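Local coordinates for protein tartronic semialdehyde reductase (Salmonella typhimurium, PDB 1YB4) that catalyses the NAD(P)H-dependent reduction of tartronate semialdehyde (2-hydroxy-3-oxopropanoate) to (R)-glycerate, as a member of the 3-hydroxyisobutyrate dehydrogenase-related family, at residues 62-67 against 73-78; 67-72 against 104-109; 116-121 against 146-151; 23-28 against 152-157. One frame throughout, in Å; residues are numbered along the deposited sequence.

Contact 1: 62-67 against 73-78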
loop_
_atom_site.group_PDB
_atom_site.type_symbol
_atom_site.label_atom_id
_atom_site.label_comp_id
_atom_site.label_asym_id
_atom_site.label_seq_id
_atom_site.Cartn_x
_atom_site.Cartn_y
_atom_site.Cartn_z
ATOM N N ILE A 62 -19.862 -37.992 3.904
ATOM C CA ILE A 62 -20.408 -36.893 4.700
ATOM C C ILE A 62 -19.993 -35.510 4.174
ATOM O O ILE A 62 -18.806 -35.195 4.097
ATOM C CB ILE A 62 -19.945 -36.996 6.180
ATOM C CG1 ILE A 62 -20.468 -38.283 6.827
ATOM C CG2 ILE A 62 -20.418 -35.779 6.958
ATOM C CD1 ILE A 62 -19.694 -39.527 6.450
ATOM N N PHE A 63 -20.985 -34.691 3.830
ATOM C CA PHE A 63 -20.773 -33.335 3.323
ATOM C C PHE A 63 -20.899 -32.328 4.451
ATOM O O PHE A 63 -21.883 -32.343 5.192
ATOM C CB PHE A 63 -21.821 -33.002 2.262
ATOM C CG PHE A 63 -21.610 -33.718 0.974
ATOM C CD1 PHE A 63 -20.722 -33.219 0.029
ATOM C CD2 PHE A 63 -22.240 -34.940 0.729
ATOM C CE1 PHE A 63 -20.457 -33.931 -1.143
ATOM C CE2 PHE A 63 -21.982 -35.658 -0.438
ATOM C CZ PHE A 63 -21.089 -35.156 -1.377
ATOM N N ILE A 64 -19.912 -31.445 4.565
ATOM C CA ILE A 64 -19.923 -30.407 5.585
ATOM C C ILE A 64 -19.960 -29.007 4.963
ATOM O O ILE A 64 -19.073 -28.650 4.192
ATOM C CB ILE A 64 -18.670 -30.510 6.476
ATOM C CG1 ILE A 64 -18.679 -31.844 7.220
ATOM C CG2 ILE A 64 -18.597 -29.311 7.441
ATOM C CD1 ILE A 64 -17.425 -32.090 8.013
HETATM N N MSE A 65 -20.996 -28.228 5.273
HETATM C CA MSE A 65 -21.089 -26.860 4.764
HETATM C C MSE A 65 -21.403 -25.905 5.906
HETATM O O MSE A 65 -22.535 -25.432 6.064
HETATM C CB MSE A 65 -22.149 -26.719 3.668
HETATM C CG MSE A 65 -22.211 -25.310 3.035
HETATM SE SE MSE A 65 -20.671 -24.753 1.929
HETATM C CE MSE A 65 -19.678 -23.709 3.212
ATOM N N VAL A 66 -20.361 -25.635 6.691
ATOM C CA VAL A 66 -20.406 -24.752 7.848
ATOM C C VAL A 66 -19.624 -23.458 7.496
ATOM O O VAL A 66 -18.799 -23.459 6.583
ATOM C CB VAL A 66 -19.778 -25.485 9.055
ATOM C CG1 VAL A 66 -18.291 -25.350 9.014
ATOM C CG2 VAL A 66 -20.348 -24.972 10.357
ATOM N N PRO A 67 -19.886 -22.342 8.208
ATOM C CA PRO A 67 -19.253 -21.023 8.011
ATOM C C PRO A 67 -17.728 -20.785 8.088
ATOM O O PRO A 67 -17.120 -20.350 7.117
ATOM C CB PRO A 67 -20.001 -20.136 9.010
ATOM C CG PRO A 67 -21.372 -20.732 9.004
ATOM C CD PRO A 67 -21.056 -22.208 9.099
ATOM N N GLU A 73 -13.987 -27.526 12.592
ATOM C CA GLU A 73 -13.178 -28.333 13.498
ATOM C C GLU A 73 -14.046 -29.008 14.556
ATOM O O GLU A 73 -13.794 -30.151 14.941
ATOM C CB GLU A 73 -12.119 -27.476 14.187
ATOM C CG GLU A 73 -11.111 -28.298 14.968
ATOM C CD GLU A 73 -10.143 -27.447 15.769
ATOM O OE1 GLU A 73 -9.518 -26.531 15.181
ATOM O OE2 GLU A 73 -10.006 -27.706 16.988
ATOM N N ASP A 74 -15.071 -28.298 15.015
ATOM C CA ASP A 74 -15.965 -28.830 16.025
ATOM C C ASP A 74 -16.842 -29.918 15.416
ATOM O O ASP A 74 -17.130 -30.926 16.057
ATOM C CB ASP A 74 -16.830 -27.706 16.599
ATOM C CG ASP A 74 -17.542 -28.112 17.876
ATOM O OD1 ASP A 74 -18.411 -27.342 18.333
ATOM O OD2 ASP A 74 -17.232 -29.193 18.425
ATOM N N VAL A 75 -17.279 -29.716 14.178
ATOM C CA VAL A 75 -18.099 -30.724 13.525
ATOM C C VAL A 75 -17.270 -31.989 13.430
ATOM O O VAL A 75 -17.768 -33.095 13.617
ATOM C CB VAL A 75 -18.514 -30.301 12.104
ATOM C CG1 VAL A 75 -19.004 -31.513 11.321
ATOM C CG2 VAL A 75 -19.613 -29.262 12.183
ATOM N N LEU A 76 -15.989 -31.816 13.140
ATOM C CA LEU A 76 -15.095 -32.949 13.021
ATOM C C LEU A 76 -14.745 -33.572 14.363
ATOM O O LEU A 76 -15.008 -34.751 14.593
ATOM C CB LEU A 76 -13.817 -32.530 12.292
ATOM C CG LEU A 76 -13.646 -32.921 10.815
ATOM C CD1 LEU A 76 -14.965 -33.349 10.205
ATOM C CD2 LEU A 76 -13.050 -31.740 10.053
ATOM N N PHE A 77 -14.171 -32.789 15.265
ATOM C CA PHE A 77 -13.773 -33.351 16.546
ATOM C C PHE A 77 -14.405 -32.693 17.767
ATOM O O PHE A 77 -13.713 -32.121 18.607
ATOM C CB PHE A 77 -12.249 -33.307 16.642
ATOM C CG PHE A 77 -11.567 -33.454 15.313
ATOM C CD1 PHE A 77 -11.178 -32.330 14.588
ATOM C CD2 PHE A 77 -11.350 -34.709 14.762
ATOM C CE1 PHE A 77 -10.582 -32.455 13.333
ATOM C CE2 PHE A 77 -10.753 -34.842 13.503
ATOM C CZ PHE A 77 -10.370 -33.714 12.789
ATOM N N GLY A 78 -15.727 -32.779 17.859
ATOM C CA GLY A 78 -16.435 -32.199 18.985
ATOM C C GLY A 78 -17.208 -33.307 19.658
ATOM O O GLY A 78 -17.257 -34.417 19.130
#

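Contact 2: 67-72 against 104-109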
loop_
_atom_site.group_PDB
_atom_site.type_symbol
_atom_site.label_atom_id
_atom_site.label_comp_id
_atom_site.label_asym_id
_atom_site.label_seq_id
_atom_site.Cartn_x
_atom_site.Cartn_y
_atom_site.Cartn_z
ATOM N N PRO A 67 -19.886 -22.342 8.208
ATOM C CA PRO A 67 -19.253 -21.023 8.011
ATOM C C PRO A 67 -17.728 -20.785 8.088
ATOM O O PRO A 67 -17.120 -20.350 7.117
ATOM C CB PRO A 67 -20.001 -20.136 9.010
ATOM C CG PRO A 67 -21.372 -20.732 9.004
ATOM C CD PRO A 67 -21.056 -22.208 9.099
ATOM N N ASP A 68 -17.113 -21.041 9.236
ATOM C CA ASP A 68 -15.678 -20.787 9.404
ATOM C C ASP A 68 -14.844 -22.012 9.793
ATOM O O ASP A 68 -15.377 -23.085 10.065
ATOM C CB ASP A 68 -15.490 -19.699 10.460
ATOM C CG ASP A 68 -16.168 -20.053 11.776
ATOM O OD1 ASP A 68 -15.715 -21.017 12.433
ATOM O OD2 ASP A 68 -17.160 -19.383 12.140
ATOM N N THR A 69 -13.527 -21.830 9.831
ATOM C CA THR A 69 -12.602 -22.904 10.173
ATOM C C THR A 69 -12.903 -23.586 11.514
ATOM O O THR A 69 -12.935 -24.806 11.601
ATOM C CB THR A 69 -11.159 -22.379 10.210
ATOM O OG1 THR A 69 -10.857 -21.739 8.968
ATOM C CG2 THR A 69 -10.169 -23.523 10.448
ATOM N N PRO A 70 -13.113 -22.804 12.581
ATOM C CA PRO A 70 -13.399 -23.417 13.882
ATOM C C PRO A 70 -14.655 -24.286 13.945
ATOM O O PRO A 70 -14.653 -25.318 14.625
ATOM C CB PRO A 70 -13.458 -22.214 14.817
ATOM C CG PRO A 70 -12.413 -21.323 14.225
ATOM C CD PRO A 70 -12.768 -21.385 12.747
ATOM N N GLN A 71 -15.718 -23.870 13.251
ATOM C CA GLN A 71 -16.966 -24.640 13.214
ATOM C C GLN A 71 -16.794 -25.938 12.427
ATOM O O GLN A 71 -17.549 -26.897 12.624
ATOM C CB GLN A 71 -18.084 -23.846 12.571
ATOM C CG GLN A 71 -18.689 -22.788 13.445
ATOM C CD GLN A 71 -19.837 -22.106 12.745
ATOM O OE1 GLN A 71 -20.857 -22.733 12.439
ATOM N NE2 GLN A 71 -19.674 -20.818 12.461
ATOM N N VAL A 72 -15.824 -25.962 11.519
ATOM C CA VAL A 72 -15.556 -27.175 10.760
ATOM C C VAL A 72 -14.756 -28.105 11.674
ATOM O O VAL A 72 -14.846 -29.328 11.562
ATOM C CB VAL A 72 -14.731 -26.898 9.479
ATOM C CG1 VAL A 72 -13.956 -28.147 9.061
ATOM C CG2 VAL A 72 -15.649 -26.503 8.360
ATOM N N LYS A 104 -5.081 -29.017 6.390
ATOM C CA LYS A 104 -3.984 -29.969 6.335
ATOM C C LYS A 104 -4.038 -30.888 7.545
ATOM O O LYS A 104 -3.949 -32.106 7.400
ATOM C CB LYS A 104 -2.638 -29.240 6.317
ATOM C CG LYS A 104 -2.335 -28.441 5.044
ATOM C CD LYS A 104 -1.711 -29.304 3.948
ATOM C CE LYS A 104 -1.282 -28.462 2.743
ATOM N NZ LYS A 104 -0.193 -27.492 3.060
ATOM N N ARG A 105 -4.201 -30.321 8.737
ATOM C CA ARG A 105 -4.232 -31.169 9.922
ATOM C C ARG A 105 -5.573 -31.836 10.223
ATOM O O ARG A 105 -5.608 -32.898 10.838
ATOM C CB ARG A 105 -3.709 -30.421 11.153
ATOM C CG ARG A 105 -4.641 -29.408 11.760
ATOM C CD ARG A 105 -4.184 -29.087 13.184
ATOM N NE ARG A 105 -4.971 -28.024 13.802
ATOM C CZ ARG A 105 -4.929 -26.747 13.430
ATOM N NH1 ARG A 105 -4.133 -26.363 12.435
ATOM N NH2 ARG A 105 -5.684 -25.855 14.060
ATOM N N PHE A 106 -6.678 -31.238 9.801
ATOM C CA PHE A 106 -7.975 -31.875 10.029
ATOM C C PHE A 106 -7.951 -33.180 9.232
ATOM O O PHE A 106 -8.342 -34.246 9.723
ATOM C CB PHE A 106 -9.117 -30.995 9.512
ATOM C CG PHE A 106 -9.347 -29.746 10.318
ATOM C CD1 PHE A 106 -8.519 -29.421 11.390
ATOM C CD2 PHE A 106 -10.403 -28.891 10.003
ATOM C CE1 PHE A 106 -8.741 -28.260 12.137
ATOM C CE2 PHE A 106 -10.634 -27.727 10.741
ATOM C CZ PHE A 106 -9.800 -27.410 11.812
ATOM N N ALA A 107 -7.467 -33.072 7.997
ATOM C CA ALA A 107 -7.370 -34.196 7.079
ATOM C C ALA A 107 -6.596 -35.363 7.668
ATOM O O ALA A 107 -7.150 -36.449 7.831
ATOM C CB ALA A 107 -6.721 -33.752 5.765
ATOM N N GLN A 108 -5.323 -35.155 7.995
ATOM C CA GLN A 108 -4.538 -36.258 8.538
ATOM C C GLN A 108 -5.102 -36.787 9.852
ATOM O O GLN A 108 -4.854 -37.936 10.207
ATOM C CB GLN A 108 -3.067 -35.868 8.702
ATOM C CG GLN A 108 -2.775 -34.858 9.778
ATOM C CD GLN A 108 -1.294 -34.515 9.832
ATOM O OE1 GLN A 108 -0.444 -35.407 9.925
ATOM N NE2 GLN A 108 -0.975 -33.219 9.773
ATOM N N ARG A 109 -5.861 -35.962 10.571
ATOM C CA ARG A 109 -6.463 -36.423 11.814
ATOM C C ARG A 109 -7.508 -37.449 11.427
ATOM O O ARG A 109 -7.494 -38.575 11.911
ATOM C CB ARG A 109 -7.140 -35.286 12.574
ATOM C CG ARG A 109 -6.232 -34.517 13.504
ATOM C CD ARG A 109 -7.019 -34.053 14.720
ATOM N NE ARG A 109 -6.901 -32.618 14.967
ATOM C CZ ARG A 109 -7.653 -31.960 15.842
ATOM N NH1 ARG A 109 -8.572 -32.614 16.544
ATOM N NH2 ARG A 109 -7.490 -30.655 16.014
#

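Contact 3: 116-121 against 146-151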
loop_
_atom_site.group_PDB
_atom_site.type_symbol
_atom_site.label_atom_id
_atom_site.label_comp_id
_atom_site.label_asym_id
_atom_site.label_seq_id
_atom_site.Cartn_x
_atom_site.Cartn_y
_atom_site.Cartn_z
ATOM N N ASP A 116 -11.306 -41.173 4.529
ATOM C CA ASP A 116 -10.719 -40.330 3.499
ATOM C C ASP A 116 -11.279 -38.916 3.678
ATOM O O ASP A 116 -12.370 -38.732 4.232
ATOM C CB ASP A 116 -11.052 -40.868 2.108
ATOM C CG ASP A 116 -10.283 -42.134 1.775
ATOM O OD1 ASP A 116 -9.039 -42.128 1.905
ATOM O OD2 ASP A 116 -10.919 -43.129 1.378
ATOM N N TYR A 117 -10.521 -37.924 3.214
ATOM C CA TYR A 117 -10.903 -36.522 3.341
ATOM C C TYR A 117 -10.676 -35.772 2.044
ATOM O O TYR A 117 -9.618 -35.875 1.424
ATOM C CB TYR A 117 -10.064 -35.869 4.446
ATOM C CG TYR A 117 -10.481 -34.470 4.864
ATOM C CD1 TYR A 117 -11.040 -34.242 6.125
ATOM C CD2 TYR A 117 -10.302 -33.376 4.015
ATOM C CE1 TYR A 117 -11.408 -32.959 6.539
ATOM C CE2 TYR A 117 -10.671 -32.091 4.417
ATOM C CZ TYR A 117 -11.221 -31.892 5.679
ATOM O OH TYR A 117 -11.578 -30.628 6.087
ATOM N N LEU A 118 -11.689 -35.031 1.625
ATOM C CA LEU A 118 -11.571 -34.213 0.434
ATOM C C LEU A 118 -11.939 -32.810 0.873
ATOM O O LEU A 118 -12.998 -32.621 1.471
ATOM C CB LEU A 118 -12.557 -34.631 -0.664
ATOM C CG LEU A 118 -12.433 -35.913 -1.486
ATOM C CD1 LEU A 118 -13.463 -35.853 -2.616
ATOM C CD2 LEU A 118 -11.017 -36.068 -2.042
ATOM N N ASP A 119 -11.068 -31.836 0.637
ATOM C CA ASP A 119 -11.432 -30.468 0.966
ATOM C C ASP A 119 -11.799 -29.930 -0.402
ATOM O O ASP A 119 -10.978 -29.897 -1.315
ATOM C CB ASP A 119 -10.274 -29.675 1.594
ATOM C CG ASP A 119 -8.980 -29.760 0.795
ATOM O OD1 ASP A 119 -8.343 -30.834 0.777
ATOM O OD2 ASP A 119 -8.586 -28.743 0.194
ATOM N N ALA A 120 -13.059 -29.563 -0.564
ATOM C CA ALA A 120 -13.507 -29.063 -1.845
ATOM C C ALA A 120 -14.286 -27.754 -1.715
ATOM O O ALA A 120 -15.514 -27.716 -1.905
ATOM C CB ALA A 120 -14.355 -30.123 -2.548
ATOM N N PRO A 121 -13.584 -26.663 -1.362
ATOM C CA PRO A 121 -14.252 -25.367 -1.232
ATOM C C PRO A 121 -15.008 -25.082 -2.527
ATOM O O PRO A 121 -14.657 -25.616 -3.588
ATOM C CB PRO A 121 -13.093 -24.395 -1.004
ATOM C CG PRO A 121 -11.877 -25.127 -1.558
ATOM C CD PRO A 121 -12.136 -26.538 -1.120
ATOM N N ASP A 146 -12.521 -39.416 -7.458
ATOM C CA ASP A 146 -13.292 -40.141 -8.467
ATOM C C ASP A 146 -14.572 -40.724 -7.899
ATOM O O ASP A 146 -15.589 -40.788 -8.587
ATOM C CB ASP A 146 -12.467 -41.274 -9.077
ATOM C CG ASP A 146 -11.405 -40.777 -10.050
ATOM O OD1 ASP A 146 -11.710 -39.860 -10.835
ATOM O OD2 ASP A 146 -10.269 -41.316 -10.042
ATOM N N ARG A 147 -14.518 -41.149 -6.639
ATOM C CA ARG A 147 -15.671 -41.747 -5.961
ATOM C C ARG A 147 -16.805 -40.769 -5.679
ATOM O O ARG A 147 -17.976 -41.092 -5.863
ATOM C CB ARG A 147 -15.221 -42.398 -4.652
ATOM C CG ARG A 147 -16.338 -43.050 -3.848
ATOM C CD ARG A 147 -15.757 -44.042 -2.859
ATOM N NE ARG A 147 -15.028 -43.400 -1.767
ATOM C CZ ARG A 147 -13.847 -43.817 -1.309
ATOM N NH1 ARG A 147 -13.255 -44.873 -1.855
ATOM N NH2 ARG A 147 -13.260 -43.188 -0.294
ATOM N N VAL A 148 -16.441 -39.581 -5.222
ATOM C CA VAL A 148 -17.402 -38.540 -4.896
ATOM C C VAL A 148 -17.805 -37.746 -6.148
ATOM O O VAL A 148 -18.836 -37.070 -6.174
ATOM C CB VAL A 148 -16.773 -37.587 -3.852
ATOM C CG1 VAL A 148 -17.714 -36.434 -3.540
ATOM C CG2 VAL A 148 -16.424 -38.380 -2.583
ATOM N N LYS A 149 -16.984 -37.859 -7.189
ATOM C CA LYS A 149 -17.188 -37.145 -8.451
ATOM C C LYS A 149 -18.619 -37.077 -8.974
ATOM O O LYS A 149 -19.068 -36.012 -9.386
ATOM C CB LYS A 149 -16.260 -37.726 -9.528
ATOM C CG LYS A 149 -16.282 -36.990 -10.867
ATOM C CD LYS A 149 -16.139 -35.475 -10.703
ATOM C CE LYS A 149 -15.841 -34.802 -12.035
ATOM N NZ LYS A 149 -16.836 -35.150 -13.094
ATOM N N PRO A 150 -19.350 -38.209 -8.984
ATOM C CA PRO A 150 -20.742 -38.211 -9.473
ATOM C C PRO A 150 -21.649 -37.264 -8.675
ATOM O O PRO A 150 -22.628 -36.714 -9.205
ATOM C CB PRO A 150 -21.164 -39.668 -9.321
ATOM C CG PRO A 150 -19.881 -40.398 -9.522
ATOM C CD PRO A 150 -18.887 -39.583 -8.729
ATOM N N LEU A 151 -21.319 -37.086 -7.397
ATOM C CA LEU A 151 -22.086 -36.198 -6.533
ATOM C C LEU A 151 -21.681 -34.759 -6.836
ATOM O O LEU A 151 -22.530 -33.879 -6.949
ATOM C CB LEU A 151 -21.816 -36.521 -5.072
ATOM C CG LEU A 151 -21.939 -38.001 -4.722
ATOM C CD1 LEU A 151 -21.733 -38.166 -3.225
ATOM C CD2 LEU A 151 -23.300 -38.538 -5.148
HETATM O O HOH W 1 -10.634 -45.281 -0.076
#

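Contact 4: 23-28 against 152-157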
loop_
_atom_site.group_PDB
_atom_site.type_symbol
_atom_site.label_atom_id
_atom_site.label_comp_id
_atom_site.label_asym_id
_atom_site.label_seq_id
_atom_site.Cartn_x
_atom_site.Cartn_y
_atom_site.Cartn_z
ATOM N N ALA A 23 -30.670 -34.628 -2.819
ATOM C CA ALA A 23 -31.897 -35.343 -2.511
ATOM C C ALA A 23 -32.754 -35.479 -3.766
ATOM O O ALA A 23 -33.375 -36.517 -4.005
ATOM C CB ALA A 23 -32.656 -34.607 -1.420
ATOM N N ARG A 24 -32.764 -34.433 -4.580
ATOM C CA ARG A 24 -33.545 -34.424 -5.808
ATOM C C ARG A 24 -33.029 -35.442 -6.815
ATOM O O ARG A 24 -33.730 -35.786 -7.760
ATOM C CB ARG A 24 -33.514 -33.031 -6.445
ATOM C CG ARG A 24 -34.540 -32.812 -7.552
ATOM C CD ARG A 24 -35.632 -31.861 -7.077
ATOM N NE ARG A 24 -35.128 -30.505 -6.908
ATOM C CZ ARG A 24 -35.797 -29.541 -6.290
ATOM N NH1 ARG A 24 -35.272 -28.322 -6.180
ATOM N NH2 ARG A 24 -36.988 -29.802 -5.771
ATOM N N ALA A 25 -31.804 -35.919 -6.631
ATOM C CA ALA A 25 -31.250 -36.892 -7.564
ATOM C C ALA A 25 -31.516 -38.330 -7.131
ATOM O O ALA A 25 -31.029 -39.269 -7.763
ATOM C CB ALA A 25 -29.764 -36.674 -7.732
ATOM N N GLY A 26 -32.275 -38.498 -6.051
ATOM C CA GLY A 26 -32.605 -39.834 -5.580
ATOM C C GLY A 26 -31.852 -40.330 -4.357
ATOM O O GLY A 26 -32.208 -41.358 -3.773
ATOM N N HIS A 27 -30.810 -39.611 -3.963
ATOM C CA HIS A 27 -30.018 -40.015 -2.811
ATOM C C HIS A 27 -30.769 -39.837 -1.498
ATOM O O HIS A 27 -31.648 -38.983 -1.376
ATOM C CB HIS A 27 -28.707 -39.229 -2.787
ATOM C CG HIS A 27 -27.843 -39.486 -3.978
ATOM N ND1 HIS A 27 -27.147 -40.663 -4.148
ATOM C CD2 HIS A 27 -27.628 -38.756 -5.099
ATOM C CE1 HIS A 27 -26.545 -40.650 -5.325
ATOM N NE2 HIS A 27 -26.823 -39.505 -5.922
ATOM N N GLN A 28 -30.437 -40.672 -0.522
ATOM C CA GLN A 28 -31.073 -40.575 0.777
ATOM C C GLN A 28 -30.079 -39.857 1.664
ATOM O O GLN A 28 -28.959 -40.327 1.871
ATOM C CB GLN A 28 -31.384 -41.961 1.348
ATOM C CG GLN A 28 -32.613 -41.968 2.248
ATOM C CD GLN A 28 -33.915 -41.723 1.478
ATOM O OE1 GLN A 28 -34.070 -40.714 0.773
ATOM N NE2 GLN A 28 -34.859 -42.651 1.616
ATOM N N PHE A 152 -20.383 -34.511 -6.959
ATOM C CA PHE A 152 -19.941 -33.160 -7.288
ATOM C C PHE A 152 -20.636 -32.732 -8.589
ATOM O O PHE A 152 -21.036 -31.570 -8.737
ATOM C CB PHE A 152 -18.424 -33.104 -7.494
ATOM C CG PHE A 152 -17.620 -33.165 -6.221
ATOM C CD1 PHE A 152 -18.057 -32.519 -5.061
ATOM C CD2 PHE A 152 -16.394 -33.820 -6.195
ATOM C CE1 PHE A 152 -17.279 -32.523 -3.889
ATOM C CE2 PHE A 152 -15.605 -33.827 -5.024
ATOM C CZ PHE A 152 -16.050 -33.181 -3.877
ATOM N N ASP A 153 -20.788 -33.684 -9.517
ATOM C CA ASP A 153 -21.414 -33.425 -10.823
ATOM C C ASP A 153 -22.820 -32.884 -10.688
ATOM O O ASP A 153 -23.291 -32.152 -11.551
ATOM C CB ASP A 153 -21.461 -34.695 -11.678
ATOM C CG ASP A 153 -20.170 -34.948 -12.436
ATOM O OD1 ASP A 153 -19.976 -36.080 -12.930
ATOM O OD2 ASP A 153 -19.354 -34.019 -12.555
ATOM N N ILE A 154 -23.494 -33.263 -9.611
ATOM C CA ILE A 154 -24.849 -32.796 -9.360
ATOM C C ILE A 154 -24.787 -31.402 -8.755
ATOM O O ILE A 154 -25.647 -30.575 -9.015
ATOM C CB ILE A 154 -25.569 -33.704 -8.362
ATOM C CG1 ILE A 154 -25.630 -35.122 -8.908
ATOM C CG2 ILE A 154 -26.962 -33.175 -8.088
ATOM C CD1 ILE A 154 -26.117 -36.116 -7.901
ATOM N N LEU A 155 -23.751 -31.143 -7.963
ATOM C CA LEU A 155 -23.590 -29.859 -7.287
ATOM C C LEU A 155 -23.007 -28.702 -8.104
ATOM O O LEU A 155 -23.245 -27.548 -7.782
ATOM C CB LEU A 155 -22.749 -30.053 -6.025
ATOM C CG LEU A 155 -23.275 -31.062 -5.001
ATOM C CD1 LEU A 155 -22.264 -31.249 -3.879
ATOM C CD2 LEU A 155 -24.594 -30.577 -4.450
ATOM N N GLY A 156 -22.243 -28.992 -9.145
ATOM C CA GLY A 156 -21.669 -27.909 -9.932
ATOM C C GLY A 156 -21.147 -28.329 -11.299
ATOM O O GLY A 156 -21.216 -29.503 -11.656
ATOM N N LYS A 157 -20.626 -27.372 -12.069
ATOM C CA LYS A 157 -20.088 -27.661 -13.397
ATOM C C LYS A 157 -18.589 -27.834 -13.327
ATOM O O LYS A 157 -18.074 -28.931 -13.512
ATOM C CB LYS A 157 -20.386 -26.530 -14.391
ATOM C CG LYS A 157 -21.835 -26.365 -14.794
ATOM C CD LYS A 157 -21.969 -25.496 -16.045
ATOM C CE LYS A 157 -23.375 -25.603 -16.629
ATOM N NZ LYS A 157 -23.466 -25.001 -17.983
#

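Contact 1: 62-67 against 73-78
Ile64, at the end of strand 61-64, pushes its delta methyl into helix 69-77 and meets two residues there. Against Leu76 the fit is tight: Ile64 CD1 lies 3.5 Å from Leu76 CD1, the two side chains crossing at a slant. Val75 comes straight at it, tip to tip, with its CG1 3.7 Å from Ile64 CD1. Ile64 can reach both because its CG1 stands anti to the carbonyl carbon and the chain then runs on extended (chi2 174°), so that CD1 is the leading atom. Leu76 is less relaxed. Its first torsion, -103°, falls away from the staggered positions, and its CB sits 3.4 Å above the plane of the Phe77 ring, near the rim. Ile64 also touches Ile92 of the neighbouring strand 90-94, while Leu76 reaches Phe106 of helix 100-111; both residues are buried.

The looser side lies where the strand runs out. Val66 is turned toward the helix, yet Val66 CG2 stays 4.7 Å from Val75 CG2, and Val75 is itself partly exposed. Beyond it Asp74 faces solvent, and Phe77, on another flank of the helix, makes a cation-pi contact with Arg109.

This is strand against returning helix in the beta-alpha-beta unit 61-64, 69-77, 90-94 of the Rossmann-type domain. The Gly10, Gly12 and Gly15 turn, probably the dinucleotide-binding one, lies near Ile64 without touching it. The side chains that meet here are wholly aliphatic, so at this point helix and strand are joined by packing and the hydrophobic effect, which are weakly directional.

Contact 2: 67-72 against 104-109
Thr69 O already faces backbone N-H groups of its own helix, Val72 N giving it a weak 3.1 Å hydrogen bond, and the edge of the Phe106 ring comes up beside it. Thr69 O lies in the plane of that ring, 3.8 Å from Phe106 CE2, a van der Waals or weak C-H contact with the slightly positive edge and not the pi cloud. Val72 takes the next stretch of the same edge, its CG1 standing 3.7 Å from Phe106 CE2 and about as near to CD2. That methyl is the branch anti to the backbone N (chi1 155°), which sends it across to the other helix. More loosely, Thr69 CG2 is 4.1 Å from Phe106 CZ, while its hydroxyl is engaged with Ser99 N in the loop before helix 100-111.

Here the first turn of helix 69-77 packs against helix 100-111, two helices of the Rossmann-type domain that flank strand 90-94 in sequence. Asp68 is the N-cap of the first: its OD1 accepts from Gln71 N at 3.0 Å, nearly straight at 158°. The other oxygen, Asp68 OD2, takes Gln71 NE2 at 2.9 Å, met from 51° above the carboxylate plane. One carboxylate thus holds the helix start and keeps the amide of Gln71 folded back, on the side turned from Phe106. The helix N-terminus would probably favour the ionised form of Asp68.

Arg105 lays a guanidinium face over Phe106 CE1 and forms a salt bridge with Glu102. At the start of the segment, Lys104 NZ bonds Ala196 O of the second subunit, and Thr69 lies about 11 Å, side chain to side chain, from Lys172, the predicted active-site residue.

Contact 3: 116-121 against 146-151
Asp116 and Arg147 form a salt bridge through one oxygen and one nitrogen: Arg147 NH2 donates to Asp116 OD2 at 2.9 Å, with a bent N-H...O angle of 144°. Arg147 starts with CG anti to N and bends at chi3, which turns its guanidinium edge to the carboxylate. The oxygen lies in the guanidinium plane, but the donor comes to the carboxylate on its anti side, 28° out of plane, and the two flat groups are tilted 32° apart. A water closes the pair into a ring, donating to Asp116 OD2 at 2.6 Å and accepting from Arg147 NH1 at 3.2 Å. Arg147 NH2 has a further acceptor in Thr91 OG1, so this nitrogen ties the helix to two strands. Asp116 OD2 has two donors, whereas OD1 comes close to Glu141 OE2; the arginine probably offsets that like charge.

Two residues along the strand the contact turns apolar. Leu118 and Val148 meet tip to tip, Leu118 CD1 lying 3.9 Å from Val148 CG2, both buried.

Strand 115-123 runs in the sheet between strands 90-94 and 134-139, and helix 142-155 covers it here, with Val144 and Phe152 also against Leu118. Tyr117 points the other way, onto Thr103 and Ala107 of helix 100-111.

Contact 4: 23-28 against 152-157
The imidazole of His27 offers Ile154 an edge: the delta methyl, Ile154 CD1, lies near the ring plane, 4.0 Å from His27 NE2 and about as far from CD2. Neither ring face takes part in this meeting. Leu151, one turn back on the same helix as Ile154, also comes up to NE2, so two aliphatic side chains approach that nitrogen. Ile154 CD1 also meets Ala25 CB, at 3.7 Å, nearer than the histidine. One methyl thus fills the angle between alanine and histidine, delivered there by an extended isoleucine chain (chi2 171°); Asn21, a turn earlier on helix 15-24, gives Ile154 another neighbour.

This is a shallow, surface contact. Ala25 is exposed and Ile154 partly so, while Leu155 beside it turns inward onto Met18 and Leu22.

Both segments are helix ends. Gly156 N still bonds Phe152 O at 2.9 Å as helix 142-155 finishes. Helix 15-24 closes in a Schellman motif, in which Gly26, with phi 104°, bends the chain toward strand 28-31. The arrangement belongs to the Rossmann-type domain, where the helix after the probable glycine-rich dinucleotide-binding turn packs beside the helix leading into strand 158-163.

In the fold
All four contacts fall within the Rossmann-type domain. Contacts 1 and 2 are buried and share helix 69-77, held by the sheet in one and by helix 100-111 in the other, their centres about 7 Å apart. Contacts 3 and 4 share helix 142-155: its middle packs on strand 115-123 in partly buried contact 3, its end on the tip of helix 15-24 in surface contact 4. Phe63 links contact 1 to contacts 3 and 4, and Tyr117 packs on Ala107 of contact 2. Chemistry follows place: aliphatic packing in contact 1, an aromatic edge in contact 2, a water-bridged salt bridge beside a buried leucine-valine touch in contact 3, sparse apolar touches in contact 4.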